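Local atomic coordinates of transcriptional regulator, TetR family (Cytophaga hutchinsonii, PDB entry 3EUP), a protein that probably binds DNA as a dimer through an N-terminal helix-turn-helix domain and regulates transcription, as other TetR-family regulators do. Residues R13-E18 / T41-G46; M87-S92 / E190-L195; K150-D155 / G198-K203. One frame throughout, in Å; residues are numbered along the deposited sequence.

Contact 1: residues R13-E18 / T41-G46; sequences RQFIIE and TNLTKG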
ATOM      1  N   ARG A  13       3.947 -30.018   5.123  1.00 22.34           N
ATOM      2  CA  ARG A  13       4.454 -28.754   4.618  1.00 22.60           C
ATOM      3  C   ARG A  13       3.336 -27.842   4.127  1.00 21.72           C
ATOM      4  O   ARG A  13       3.294 -26.660   4.469  1.00 22.28           O
ATOM      5  CB  ARG A  13       5.469 -29.013   3.501  1.00 22.75           C
ATOM      6  CG  ARG A  13       6.066 -27.748   2.913  1.00 25.52           C
ATOM      7  CD  ARG A  13       7.239 -28.049   1.990  1.00 27.93           C
ATOM      8  NE  ARG A  13       7.825 -26.816   1.528  1.00 32.25           N
ATOM      9  CZ  ARG A  13       7.282 -26.030   0.608  1.00 35.91           C
ATOM     10  NH1 ARG A  13       6.149 -26.368  -0.004  1.00 37.44           N
ATOM     11  NH2 ARG A  13       7.888 -24.901   0.281  1.00 38.86           N
ATOM     12  N   GLN A  14       2.422 -28.393   3.351  1.00 21.84           N
ATOM     13  CA  GLN A  14       1.297 -27.630   2.832  1.00 22.39           C
ATOM     14  C   GLN A  14       0.317 -27.178   3.925  1.00 21.64           C
ATOM     15  O   GLN A  14      -0.178 -26.052   3.904  1.00 22.25           O
ATOM     16  CB  GLN A  14       0.557 -28.446   1.755  1.00 22.90           C
ATOM     17  CG  GLN A  14      -0.563 -27.689   1.063  1.00 24.08           C
ATOM     18  CD  GLN A  14      -0.086 -26.432   0.348  1.00 30.91           C
ATOM     19  OE1 GLN A  14       1.072 -26.334  -0.094  1.00 30.53           O
ATOM     20  NE2 GLN A  14      -0.988 -25.444   0.233  1.00 35.26           N
ATOM     21  N   PHE A  15       0.047 -28.048   4.883  1.00 20.71           N
ATOM     22  CA  PHE A  15      -0.732 -27.663   6.045  1.00 20.62           C
ATOM     23  C   PHE A  15      -0.080 -26.504   6.815  1.00 20.27           C
ATOM     24  O   PHE A  15      -0.785 -25.611   7.291  1.00 19.01           O
ATOM     25  CB  PHE A  15      -0.946 -28.857   6.996  1.00 20.66           C
ATOM     26  CG  PHE A  15      -1.547 -28.461   8.320  1.00 22.69           C
ATOM     27  CD1 PHE A  15      -2.930 -28.298   8.452  1.00 22.49           C
ATOM     28  CD2 PHE A  15      -0.731 -28.240   9.429  1.00 23.88           C
ATOM     29  CE1 PHE A  15      -3.494 -27.885   9.683  1.00 24.47           C
ATOM     30  CE2 PHE A  15      -1.285 -27.844  10.657  1.00 25.13           C
ATOM     31  CZ  PHE A  15      -2.675 -27.658  10.781  1.00 23.39           C
ATOM     32  N   ILE A  16       1.249 -26.549   6.979  1.00 19.69           N
ATOM     33  CA  ILE A  16       1.934 -25.489   7.653  1.00 19.64           C
ATOM     34  C   ILE A  16       1.698 -24.192   6.886  1.00 19.60           C
ATOM     35  O   ILE A  16       1.409 -23.171   7.490  1.00 19.30           O
ATOM     36  CB  ILE A  16       3.489 -25.675   7.782  1.00 19.58           C
ATOM     37  CG1 ILE A  16       3.889 -26.909   8.568  1.00 20.64           C
ATOM     38  CG2 ILE A  16       4.083 -24.462   8.463  1.00 16.62           C
ATOM     39  CD1 ILE A  16       3.222 -27.005   9.827  1.00 25.07           C
ATOM     40  N   ILE A  17       1.849 -24.238   5.562  1.00 20.80           N
ATOM     41  CA  ILE A  17       1.723 -23.030   4.722  1.00 21.56           C
ATOM     42  C   ILE A  17       0.326 -22.462   4.882  1.00 21.80           C
ATOM     43  O   ILE A  17       0.149 -21.267   5.190  1.00 21.55           O
ATOM     44  CB  ILE A  17       2.027 -23.309   3.248  1.00 21.72           C
ATOM     45  CG1 ILE A  17       3.520 -23.624   3.061  1.00 22.78           C
ATOM     46  CG2 ILE A  17       1.664 -22.087   2.390  1.00 22.06           C
ATOM     47  CD1 ILE A  17       3.884 -24.307   1.707  1.00 22.26           C
ATOM     48  N   GLU A  18      -0.663 -23.339   4.738  1.00 22.95           N
ATOM     49  CA  GLU A  18      -2.080 -22.957   4.816  1.00 23.58           C
ATOM     50  C   GLU A  18      -2.456 -22.341   6.156  1.00 23.81           C
ATOM     51  O   GLU A  18      -3.192 -21.378   6.190  1.00 23.43           O
ATOM     52  CB  GLU A  18      -2.974 -24.170   4.501  1.00 25.01           C
ATOM     53  CG  GLU A  18      -2.898 -24.471   3.031  1.00 27.02           C
ATOM     54  CD  GLU A  18      -3.573 -25.714   2.603  1.00 31.78           C
ATOM     55  OE1 GLU A  18      -4.345 -26.320   3.415  1.00 32.16           O
ATOM     56  OE2 GLU A  18      -3.316 -26.060   1.419  1.00 33.70           O
ATOM     57  N   THR A  41      -0.601 -23.774  13.853  1.00 22.58           N
ATOM     58  CA  THR A  41      -0.504 -25.105  13.281  1.00 22.36           C
ATOM     59  C   THR A  41      -0.937 -26.210  14.268  1.00 22.86           C
ATOM     60  O   THR A  41      -1.225 -27.334  13.861  1.00 22.80           O
ATOM     61  CB  THR A  41       0.960 -25.391  12.832  1.00 22.55           C
ATOM     62  OG1 THR A  41       1.824 -25.435  13.990  1.00 20.51           O
ATOM     63  CG2 THR A  41       1.449 -24.330  11.828  1.00 20.75           C
ATOM     64  N   ASN A  42      -0.955 -25.893  15.564  1.00 22.79           N
ATOM     65  CA  ASN A  42      -0.990 -26.895  16.643  1.00 22.95           C
ATOM     66  C   ASN A  42       0.110 -27.971  16.504  1.00 22.69           C
ATOM     67  O   ASN A  42      -0.135 -29.127  16.810  1.00 22.30           O
ATOM     68  CB  ASN A  42      -2.381 -27.581  16.760  1.00 23.44           C
ATOM     69  CG  ASN A  42      -2.619 -28.201  18.141  1.00 25.15           C
ATOM     70  OD1 ASN A  42      -2.204 -27.637  19.135  1.00 27.91           O
ATOM     71  ND2 ASN A  42      -3.275 -29.373  18.203  1.00 27.46           N
ATOM     72  N   LEU A  43       1.287 -27.587  16.013  1.00 21.95           N
ATOM     73  CA  LEU A  43       2.416 -28.498  15.836  1.00 22.13           C
ATOM     74  C   LEU A  43       3.587 -27.997  16.614  1.00 22.42           C
ATOM     75  O   LEU A  43       3.686 -26.809  16.882  1.00 22.02           O
ATOM     76  CB  LEU A  43       2.866 -28.574  14.372  1.00 21.50           C
ATOM     77  CG  LEU A  43       1.855 -29.077  13.353  1.00 21.42           C
ATOM     78  CD1 LEU A  43       2.499 -29.229  11.982  1.00 21.06           C
ATOM     79  CD2 LEU A  43       1.289 -30.364  13.792  1.00 21.09           C
ATOM     80  N   THR A  44       4.519 -28.884  16.919  1.00 23.06           N
ATOM     81  CA  THR A  44       5.721 -28.481  17.657  1.00 24.43           C
ATOM     82  C   THR A  44       6.692 -27.742  16.759  1.00 25.84           C
ATOM     83  O   THR A  44       6.657 -27.875  15.542  1.00 25.54           O
ATOM     84  CB  THR A  44       6.450 -29.674  18.226  1.00 24.15           C
ATOM     85  OG1 THR A  44       6.817 -30.545  17.158  1.00 25.65           O
ATOM     86  CG2 THR A  44       5.526 -30.454  19.161  1.00 23.57           C
ATOM     87  N   LYS A  45       7.571 -26.964  17.383  1.00 27.42           N
ATOM     88  CA  LYS A  45       8.675 -26.319  16.690  1.00 28.46           C
ATOM     89  C   LYS A  45       9.446 -27.310  15.832  1.00 28.97           C
ATOM     90  O   LYS A  45       9.927 -26.968  14.755  1.00 29.66           O
ATOM     91  CB  LYS A  45       9.620 -25.700  17.712  1.00 28.91           C
ATOM     92  CG  LYS A  45      10.882 -25.100  17.093  1.00 31.88           C
ATOM     93  CD  LYS A  45      11.755 -24.346  18.107  1.00 34.92           C
ATOM     94  CE  LYS A  45      13.246 -24.495  17.763  1.00 36.54           C
ATOM     95  NZ  LYS A  45      14.114 -23.434  18.367  1.00 39.31           N
ATOM     96  N   GLY A  46       9.598 -28.523  16.349  1.00 29.71           N
ATOM     97  CA  GLY A  46      10.256 -29.613  15.643  1.00 30.15           C
ATOM     98  C   GLY A  46       9.582 -30.041  14.358  1.00 30.29           C
ATOM     99  O   GLY A  46      10.264 -30.301  13.369  1.00 30.55           O
TER

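Contact 2: residues M87-S92 / E190-L195; sequences MLLVYS and ESLEDL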
ATOM      1  N   MET A  87     -12.894  -8.531 -18.172  1.00 25.28           N
ATOM      2  CA  MET A  87     -11.735  -9.155 -17.575  1.00 25.50           C
ATOM      3  C   MET A  87     -10.859  -8.134 -16.840  1.00 25.14           C
ATOM      4  O   MET A  87     -10.280  -8.481 -15.825  1.00 25.74           O
ATOM      5  CB  MET A  87     -10.879  -9.899 -18.608  1.00 25.53           C
ATOM      6  CG  MET A  87     -11.599 -10.988 -19.409  1.00 25.26           C
ATOM      7  SD  MET A  87     -10.528 -11.746 -20.667  1.00 25.53           S
ATOM      8  CE  MET A  87      -9.616 -10.366 -21.250  1.00 32.85           C
ATOM      9  N   LEU A  88     -10.789  -6.896 -17.345  1.00 24.61           N
ATOM     10  CA  LEU A  88     -10.031  -5.821 -16.716  1.00 24.85           C
ATOM     11  C   LEU A  88     -10.731  -5.214 -15.459  1.00 24.80           C
ATOM     12  O   LEU A  88     -10.093  -4.500 -14.656  1.00 24.33           O
ATOM     13  CB  LEU A  88      -9.705  -4.720 -17.755  1.00 24.39           C
ATOM     14  CG  LEU A  88      -8.824  -5.111 -18.948  1.00 24.36           C
ATOM     15  CD1 LEU A  88      -8.705  -3.938 -19.924  1.00 21.94           C
ATOM     16  CD2 LEU A  88      -7.420  -5.591 -18.497  1.00 22.63           C
ATOM     17  N   LEU A  89     -12.021  -5.517 -15.282  1.00 23.96           N
ATOM     18  CA  LEU A  89     -12.809  -4.943 -14.209  1.00 23.51           C
ATOM     19  C   LEU A  89     -13.336  -5.950 -13.200  1.00 23.80           C
ATOM     20  O   LEU A  89     -14.242  -5.638 -12.474  1.00 24.81           O
ATOM     21  CB  LEU A  89     -13.947  -4.110 -14.786  1.00 23.79           C
ATOM     22  CG  LEU A  89     -13.455  -3.006 -15.711  1.00 23.37           C
ATOM     23  CD1 LEU A  89     -14.629  -2.278 -16.395  1.00 24.04           C
ATOM     24  CD2 LEU A  89     -12.575  -2.072 -14.912  1.00 26.48           C
ATOM     25  N   VAL A  90     -12.720  -7.120 -13.080  1.00 24.16           N
ATOM     26  CA  VAL A  90     -13.127  -8.085 -12.054  1.00 24.35           C
ATOM     27  C   VAL A  90     -12.644  -7.712 -10.612  1.00 24.70           C
ATOM     28  O   VAL A  90     -13.018  -8.374  -9.646  1.00 24.72           O
ATOM     29  CB  VAL A  90     -12.579  -9.467 -12.400  1.00 24.49           C
ATOM     30  CG1 VAL A  90     -13.151  -9.977 -13.766  1.00 24.59           C
ATOM     31  CG2 VAL A  90     -11.038  -9.413 -12.427  1.00 25.09           C
ATOM     32  N   TYR A  91     -11.825  -6.663 -10.472  1.00 24.14           N
ATOM     33  CA  TYR A  91     -11.149  -6.344  -9.200  1.00 23.08           C
ATOM     34  C   TYR A  91     -12.114  -5.974  -8.077  1.00 22.72           C
ATOM     35  O   TYR A  91     -12.042  -6.511  -6.987  1.00 21.85           O
ATOM     36  CB  TYR A  91     -10.044  -5.278  -9.439  1.00 22.81           C
ATOM     37  CG  TYR A  91      -9.010  -5.853 -10.396  1.00 23.53           C
ATOM     38  CD1 TYR A  91      -8.065  -6.761  -9.952  1.00 21.09           C
ATOM     39  CD2 TYR A  91      -9.077  -5.590 -11.774  1.00 22.72           C
ATOM     40  CE1 TYR A  91      -7.180  -7.332 -10.826  1.00 22.65           C
ATOM     41  CE2 TYR A  91      -8.201  -6.174 -12.655  1.00 22.33           C
ATOM     42  CZ  TYR A  91      -7.254  -7.039 -12.179  1.00 22.90           C
ATOM     43  OH  TYR A  91      -6.390  -7.643 -13.042  1.00 23.64           O
ATOM     44  N   SER A  92     -13.057  -5.099  -8.348  1.00 23.03           N
ATOM     45  CA  SER A  92     -14.020  -4.747  -7.327  1.00 23.75           C
ATOM     46  C   SER A  92     -14.782  -5.956  -6.745  1.00 23.98           C
ATOM     47  O   SER A  92     -14.989  -6.051  -5.529  1.00 24.45           O
ATOM     48  CB  SER A  92     -15.046  -3.756  -7.845  1.00 23.38           C
ATOM     49  OG  SER A  92     -15.887  -3.453  -6.770  1.00 23.61           O
ATOM     50  N   GLU A 190     -14.590   2.936  -9.227  1.00 21.59           N
ATOM     51  CA  GLU A 190     -15.320   3.690 -10.236  1.00 23.54           C
ATOM     52  C   GLU A 190     -14.336   4.355 -11.236  1.00 23.32           C
ATOM     53  O   GLU A 190     -14.548   4.332 -12.464  1.00 23.27           O
ATOM     54  CB  GLU A 190     -16.221   4.735  -9.553  1.00 23.90           C
ATOM     55  CG  GLU A 190     -17.391   5.115 -10.332  1.00 28.57           C
ATOM     56  CD  GLU A 190     -18.096   6.368  -9.772  1.00 34.49           C
ATOM     57  OE1 GLU A 190     -18.110   6.558  -8.511  1.00 33.88           O
ATOM     58  OE2 GLU A 190     -18.589   7.173 -10.620  1.00 34.29           O
ATOM     59  N   SER A 191     -13.254   4.932 -10.729  1.00 22.37           N
ATOM     60  CA  SER A 191     -12.238   5.457 -11.616  1.00 22.55           C
ATOM     61  C   SER A 191     -11.517   4.354 -12.387  1.00 22.07           C
ATOM     62  O   SER A 191     -11.078   4.606 -13.451  1.00 22.53           O
ATOM     63  CB  SER A 191     -11.223   6.339 -10.859  1.00 23.27           C
ATOM     64  OG  SER A 191     -11.827   7.570 -10.449  1.00 23.32           O
ATOM     65  N   LEU A 192     -11.349   3.153 -11.852  1.00 22.16           N
ATOM     66  CA  LEU A 192     -10.811   2.075 -12.677  1.00 22.69           C
ATOM     67  C   LEU A 192     -11.711   1.839 -13.904  1.00 23.62           C
ATOM     68  O   LEU A 192     -11.226   1.717 -15.025  1.00 22.54           O
ATOM     69  CB  LEU A 192     -10.702   0.796 -11.882  1.00 23.35           C
ATOM     70  CG  LEU A 192     -10.107  -0.437 -12.544  1.00 23.12           C
ATOM     71  CD1 LEU A 192      -8.616  -0.223 -12.955  1.00 24.35           C
ATOM     72  CD2 LEU A 192     -10.222  -1.566 -11.547  1.00 22.13           C
ATOM     73  N   GLU A 193     -13.016   1.768 -13.693  1.00 24.20           N
ATOM     74  CA  GLU A 193     -13.945   1.676 -14.820  1.00 26.61           C
ATOM     75  C   GLU A 193     -13.789   2.821 -15.824  1.00 25.60           C
ATOM     76  O   GLU A 193     -13.786   2.600 -17.030  1.00 25.03           O
ATOM     77  CB  GLU A 193     -15.392   1.681 -14.328  1.00 28.03           C
ATOM     78  CG  GLU A 193     -15.857   0.377 -13.781  1.00 34.27           C
ATOM     79  CD  GLU A 193     -17.320   0.075 -14.145  1.00 41.42           C
ATOM     80  OE1 GLU A 193     -18.051   1.020 -14.520  1.00 46.33           O
ATOM     81  OE2 GLU A 193     -17.731  -1.112 -14.057  1.00 46.08           O
ATOM     82  N   ASP A 194     -13.702   4.051 -15.334  1.00 26.12           N
ATOM     83  CA  ASP A 194     -13.481   5.205 -16.221  1.00 26.80           C
ATOM     84  C   ASP A 194     -12.171   5.060 -17.051  1.00 26.85           C
ATOM     85  O   ASP A 194     -12.135   5.403 -18.230  1.00 26.41           O
ATOM     86  CB  ASP A 194     -13.438   6.513 -15.422  1.00 27.37           C
ATOM     87  CG  ASP A 194     -14.729   6.769 -14.638  1.00 30.30           C
ATOM     88  OD1 ASP A 194     -15.791   6.257 -15.061  1.00 30.29           O
ATOM     89  OD2 ASP A 194     -14.702   7.480 -13.604  1.00 30.38           O
ATOM     90  N   LEU A 195     -11.102   4.560 -16.443  1.00 25.31           N
ATOM     91  CA  LEU A 195      -9.850   4.399 -17.176  1.00 25.65           C
ATOM     92  C   LEU A 195     -10.057   3.496 -18.387  1.00 26.00           C
ATOM     93  O   LEU A 195      -9.643   3.816 -19.491  1.00 24.51           O
ATOM     94  CB  LEU A 195      -8.746   3.824 -16.257  1.00 24.86           C
ATOM     95  CG  LEU A 195      -7.325   3.644 -16.771  1.00 23.47           C
ATOM     96  CD1 LEU A 195      -6.674   5.023 -17.075  1.00 27.13           C
ATOM     97  CD2 LEU A 195      -6.495   2.883 -15.764  1.00 24.75           C
TER

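Contact 3: residues K150-D155 / G198-K203; sequences KEFRPD and GIEVKK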
ATOM      1  N   LYS A 150     -10.930  -5.287 -31.526  1.00 32.56           N
ATOM      2  CA  LYS A 150     -11.602  -4.037 -31.892  1.00 33.43           C
ATOM      3  C   LYS A 150     -12.451  -3.494 -30.750  1.00 32.75           C
ATOM      4  O   LYS A 150     -13.361  -2.700 -30.945  1.00 32.59           O
ATOM      5  CB  LYS A 150     -12.469  -4.260 -33.126  1.00 33.81           C
ATOM      6  CG  LYS A 150     -12.726  -3.009 -33.998  1.00 37.15           C
ATOM      7  CD  LYS A 150     -13.769  -3.262 -35.153  1.00 39.45           C
ATOM      8  CE  LYS A 150     -13.422  -4.477 -36.009  1.00 40.44           C
ATOM      9  NZ  LYS A 150     -14.252  -4.602 -37.270  1.00 41.06           N
ATOM     10  N   GLU A 151     -12.122  -3.915 -29.545  1.00 32.54           N
ATOM     11  CA  GLU A 151     -12.815  -3.465 -28.347  1.00 32.30           C
ATOM     12  C   GLU A 151     -12.172  -2.173 -27.808  1.00 31.72           C
ATOM     13  O   GLU A 151     -12.861  -1.266 -27.338  1.00 30.75           O
ATOM     14  CB  GLU A 151     -12.755  -4.578 -27.325  1.00 32.32           C
ATOM     15  CG  GLU A 151     -13.739  -4.445 -26.245  1.00 33.99           C
ATOM     16  CD  GLU A 151     -13.827  -5.682 -25.374  1.00 34.10           C
ATOM     17  OE1 GLU A 151     -13.619  -6.832 -25.845  1.00 34.03           O
ATOM     18  OE2 GLU A 151     -14.143  -5.490 -24.197  1.00 36.10           O
ATOM     19  N   PHE A 152     -10.843  -2.100 -27.930  1.00 30.98           N
ATOM     20  CA  PHE A 152     -10.055  -0.968 -27.493  1.00 29.98           C
ATOM     21  C   PHE A 152      -9.296  -0.422 -28.670  1.00 29.85           C
ATOM     22  O   PHE A 152      -8.950  -1.160 -29.595  1.00 27.99           O
ATOM     23  CB  PHE A 152      -9.005  -1.427 -26.485  1.00 29.99           C
ATOM     24  CG  PHE A 152      -9.548  -2.221 -25.341  1.00 30.29           C
ATOM     25  CD1 PHE A 152     -10.746  -1.864 -24.719  1.00 29.24           C
ATOM     26  CD2 PHE A 152      -8.824  -3.295 -24.835  1.00 29.17           C
ATOM     27  CE1 PHE A 152     -11.227  -2.582 -23.652  1.00 28.93           C
ATOM     28  CE2 PHE A 152      -9.311  -4.018 -23.756  1.00 29.52           C
ATOM     29  CZ  PHE A 152     -10.512  -3.656 -23.164  1.00 29.24           C
ATOM     30  N   ARG A 153      -8.933   0.846 -28.572  1.00 30.24           N
ATOM     31  CA  ARG A 153      -8.218   1.529 -29.633  1.00 30.93           C
ATOM     32  C   ARG A 153      -6.752   1.087 -29.793  1.00 31.38           C
ATOM     33  O   ARG A 153      -6.067   0.716 -28.797  1.00 30.15           O
ATOM     34  CB  ARG A 153      -8.214   3.009 -29.332  1.00 31.81           C
ATOM     35  CG  ARG A 153      -9.594   3.604 -29.174  1.00 34.04           C
ATOM     36  CD  ARG A 153      -9.520   5.095 -29.421  1.00 37.70           C
ATOM     37  NE  ARG A 153      -8.722   5.724 -28.382  1.00 40.97           N
ATOM     38  CZ  ARG A 153      -9.180   6.023 -27.172  1.00 44.43           C
ATOM     39  NH1 ARG A 153     -10.451   5.771 -26.862  1.00 45.71           N
ATOM     40  NH2 ARG A 153      -8.371   6.583 -26.265  1.00 46.53           N
ATOM     41  N   PRO A 154      -6.241   1.173 -31.031  1.00 30.79           N
ATOM     42  CA  PRO A 154      -4.832   0.837 -31.269  1.00 30.96           C
ATOM     43  C   PRO A 154      -3.851   1.903 -30.769  1.00 31.07           C
ATOM     44  O   PRO A 154      -2.678   1.599 -30.567  1.00 31.06           O
ATOM     45  CB  PRO A 154      -4.750   0.671 -32.805  1.00 30.85           C
ATOM     46  CG  PRO A 154      -5.888   1.475 -33.346  1.00 30.55           C
ATOM     47  CD  PRO A 154      -6.939   1.602 -32.262  1.00 30.96           C
ATOM     48  N   ASP A 155      -4.304   3.130 -30.524  1.00 31.14           N
ATOM     49  CA  ASP A 155      -3.365   4.139 -29.973  1.00 32.22           C
ATOM     50  C   ASP A 155      -3.156   4.026 -28.441  1.00 31.33           C
ATOM     51  O   ASP A 155      -2.405   4.808 -27.857  1.00 31.85           O
ATOM     52  CB  ASP A 155      -3.769   5.569 -30.370  1.00 32.69           C
ATOM     53  CG  ASP A 155      -5.054   6.031 -29.714  1.00 35.65           C
ATOM     54  OD1 ASP A 155      -5.445   7.182 -29.981  1.00 38.98           O
ATOM     55  OD2 ASP A 155      -5.683   5.262 -28.951  1.00 39.77           O
ATOM     56  N   GLY A 198     -12.200   4.794 -21.158  1.00 26.86           N
ATOM     57  CA  GLY A 198     -11.450   5.760 -21.917  1.00 26.95           C
ATOM     58  C   GLY A 198     -10.534   5.160 -22.966  1.00 27.12           C
ATOM     59  O   GLY A 198     -10.011   5.901 -23.778  1.00 27.93           O
ATOM     60  N   ILE A 199     -10.308   3.849 -22.964  1.00 26.71           N
ATOM     61  CA  ILE A 199      -9.499   3.257 -24.015  1.00 26.62           C
ATOM     62  C   ILE A 199     -10.376   2.548 -25.094  1.00 27.11           C
ATOM     63  O   ILE A 199      -9.866   2.095 -26.108  1.00 25.46           O
ATOM     64  CB  ILE A 199      -8.390   2.306 -23.481  1.00 26.50           C
ATOM     65  CG1 ILE A 199      -8.978   1.072 -22.802  1.00 26.56           C
ATOM     66  CG2 ILE A 199      -7.450   3.063 -22.531  1.00 27.31           C
ATOM     67  CD1 ILE A 199      -7.998  -0.097 -22.655  1.00 26.86           C
ATOM     68  N   GLU A 200     -11.673   2.466 -24.852  1.00 26.99           N
ATOM     69  CA  GLU A 200     -12.579   1.828 -25.785  1.00 28.84           C
ATOM     70  C   GLU A 200     -12.627   2.503 -27.156  1.00 28.55           C
ATOM     71  O   GLU A 200     -12.496   3.715 -27.282  1.00 28.98           O
ATOM     72  CB  GLU A 200     -13.977   1.788 -25.192  1.00 29.46           C
ATOM     73  CG  GLU A 200     -14.120   0.764 -24.084  1.00 32.88           C
ATOM     74  CD  GLU A 200     -15.473   0.830 -23.382  1.00 38.70           C
ATOM     75  OE1 GLU A 200     -15.888   1.932 -22.955  1.00 43.58           O
ATOM     76  OE2 GLU A 200     -16.129  -0.226 -23.245  1.00 43.87           O
ATOM     77  N   VAL A 201     -12.819   1.701 -28.191  1.00 29.34           N
ATOM     78  CA  VAL A 201     -12.980   2.231 -29.546  1.00 28.99           C
ATOM     79  C   VAL A 201     -14.166   3.214 -29.583  1.00 29.51           C
ATOM     80  O   VAL A 201     -15.111   3.083 -28.802  1.00 28.17           O
ATOM     81  CB  VAL A 201     -13.160   1.081 -30.559  1.00 29.65           C
ATOM     82  CG1 VAL A 201     -11.820   0.329 -30.777  1.00 27.15           C
ATOM     83  CG2 VAL A 201     -14.247   0.120 -30.086  1.00 29.40           C
ATOM     84  N   LYS A 202     -14.095   4.205 -30.460  1.00 29.91           N
ATOM     85  CA  LYS A 202     -15.183   5.182 -30.601  1.00 31.47           C
ATOM     86  C   LYS A 202     -16.533   4.548 -30.960  1.00 31.02           C
ATOM     87  O   LYS A 202     -16.577   3.633 -31.761  1.00 30.60           O
ATOM     88  CB  LYS A 202     -14.863   6.184 -31.713  1.00 32.34           C
ATOM     89  CG  LYS A 202     -14.023   7.387 -31.291  1.00 34.82           C
ATOM     90  CD  LYS A 202     -14.221   8.515 -32.323  1.00 37.74           C
ATOM     91  CE  LYS A 202     -12.993   9.382 -32.505  1.00 38.29           C
ATOM     92  NZ  LYS A 202     -12.983   9.958 -33.881  1.00 39.93           N
ATOM     93  N   LYS A 203     -17.615   5.100 -30.411  1.00 31.41           N
ATOM     94  CA  LYS A 203     -18.976   4.528 -30.521  1.00 32.05           C
ATOM     95  C   LYS A 203     -19.692   4.918 -31.797  1.00 32.35           C
ATOM     96  O   LYS A 203     -19.166   5.688 -32.587  1.00 33.46           O
ATOM     97  CB  LYS A 203     -19.847   4.959 -29.324  1.00 32.01           C
ATOM     98  CG  LYS A 203     -19.302   4.560 -27.933  1.00 33.88           C
ATOM     99  CD  LYS A 203     -19.071   3.049 -27.798  1.00 36.05           C
ATOM    100  CE  LYS A 203     -18.449   2.654 -26.447  1.00 36.46           C
ATOM    101  NZ  LYS A 203     -17.006   3.082 -26.302  1.00 40.65           N
TER

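Contact 1: residues R13-E18 / T41-G46
The exposed ring of Phe15 turns its edge to a backbone carbonyl: Thr41 O lies near the ring plane, 3.2 Å from Phe15 CE2 and 3.4 Å from Phe15 CZ. With CG anti to the backbone N (chi1 170°), the ring is swung across to the end of helix 34-41, where its weakly positive C-H rim can suit the carbonyl oxygen. Farther along that rim, Phe15 CD2 meets Leu43 CD1 at 4.2 Å. Ile16 supplies the buried half of the contact, its CD1 lying 3.8 Å from Thr41 CG2. It also adjoins Leu43 CD1, though the modelled spacing there is too short to trust. Threonine suits the turn because it has both a methyl and a hydroxyl: the methyl meets Ile16, while OG1 bonds to Leu37 O and accepts from Leu43 N at 3.0 Å, forming an ST turn. Thr44 N-caps the next helix through Ser47 N. Residues 41-46 thus span the turn of what is probably the DNA-binding helix-turn-helix, backed by helix 10-31. Thr41 also touches Ser19 and Thr20 of that helix, while Ile17 packs against Ala61 and Tyr65 of helix 55-78.

Contact 2: residues M87-S92 / E190-L195
Two leucines with different first torsions mesh here: Leu89 has CG anti to its carbonyl carbon (chi1 -57°), whereas Leu192 has CG opposite the backbone N (chi1 -177°) and reaches out from helix 182-197. Their side chains slide past each other in opposite directions, bringing Leu89 CD2 to 3.8 Å from Leu192 CG. The Leu89 and Glu193 side chains cross at about a right angle, with Leu89 CD1 3.9 Å from Glu193 CG, so the glutamate lends its aliphatic portion to the apolar patch while remaining exposed. Leucine suits position 89 because its fork serves both neighbours at once. Cutting Leu89 back to an alanine would probably open a gap beside Leu192 and leave the CG methylene of Glu193 without this apolar neighbour.

Deeper in, Leu192 CD2 approaches Tyr91 CD2 obliquely at 4.2 Å. Val90 CG2 lies over the centre of one face of the tyrosine ring, and the phenol OH is hydrogen-bonded to Trp135 NE1, so a tyrosine can be buried here with its polar end satisfied. The far side of helix 182-197 meets the second subunit: Asp194 forms a salt bridge with Lys160 of that subunit, and Ser191 a hydrogen bond with its Ser164, consistent with the dimer interface of TetR regulators.

Shape and apolar burial therefore hold these segments together. Leu88 O, buried beside Leu192 CD2 at the break between helices 84-88 and 91-96, has no polar partner in the model, a cost that the surrounding apolar packing probably repays.

Contact 3: residues K150-D155 / G198-K203
Phe152 and Glu200 form the close-packed middle of this contact, their CA atoms 4.1 Å apart in a single backbone bridge. Arg153 N gives a nearly straight bond to Ile199 O (2.9 Å), and Val201 N another to Glu151 O (3.1 Å), approaching from above the carbonyl plane: the pattern of an antiparallel, non-hydrogen-bonded pair. Val201 lies against the backbone of residues 150-152, its CG1 beside Phe152 C at 3.4 Å. Ile199 CD1 makes a CH-pi contact over one face of the Phe152 ring, 3.8 Å from its centroid; Glu151 CB lies over the rim of the opposite face.

The bridge joins the segments that follow the C-terminal ends of two helices: Lys150, with positive phi, is the C-prime residue of the Schellman motif closing helix 122-148, and residues 198-203 follow helix 182-197. Arginine has the reach and donors for this place. Bent at chi3 (-66°), Arg153 turns NH1 and NH2 end-on to Gly198 O, each 3.1 Å away, and NH1 adds a weak bond to Glu200 O. Its NE is held by Asp155 OD2 on the syn side, at 3.1 Å. The Glu151 carboxylate accepts from the backbone N atoms of Tyr84 and Lys85, while Glu200 forms a salt bridge with Lys85 NZ.

Toward solvent the packing thins: Lys150 and Lys202 lead away, and exposed Lys203 loops back so that NZ reaches Val201 O at 3.1 Å.

In the fold
Contacts 1 and 3 lie toward opposite ends of the elongated helical chain, with contact 2 between them but nearer contact 3. Contact 1 belongs to the probable DNA-binding domain; its centre lies about 38 Å from that of contact 2 and about 50 Å from that of contact 3. Contacts 2 and 3 are neighbours, their centres about 15 Å apart, and touch where Leu88 CD1 packs 3.7 Å from Phe152 CZ. Their segments alternate along the sequence, so helix 182-197 is packed in contact 2 and the residues that follow it are held in contact 3. Contact 1 touches neither, its nearest atoms about 22 Å from contact 2, but helix 55-78 reaches both, meeting Ile17 through Ala61 and Tyr91 through Leu74.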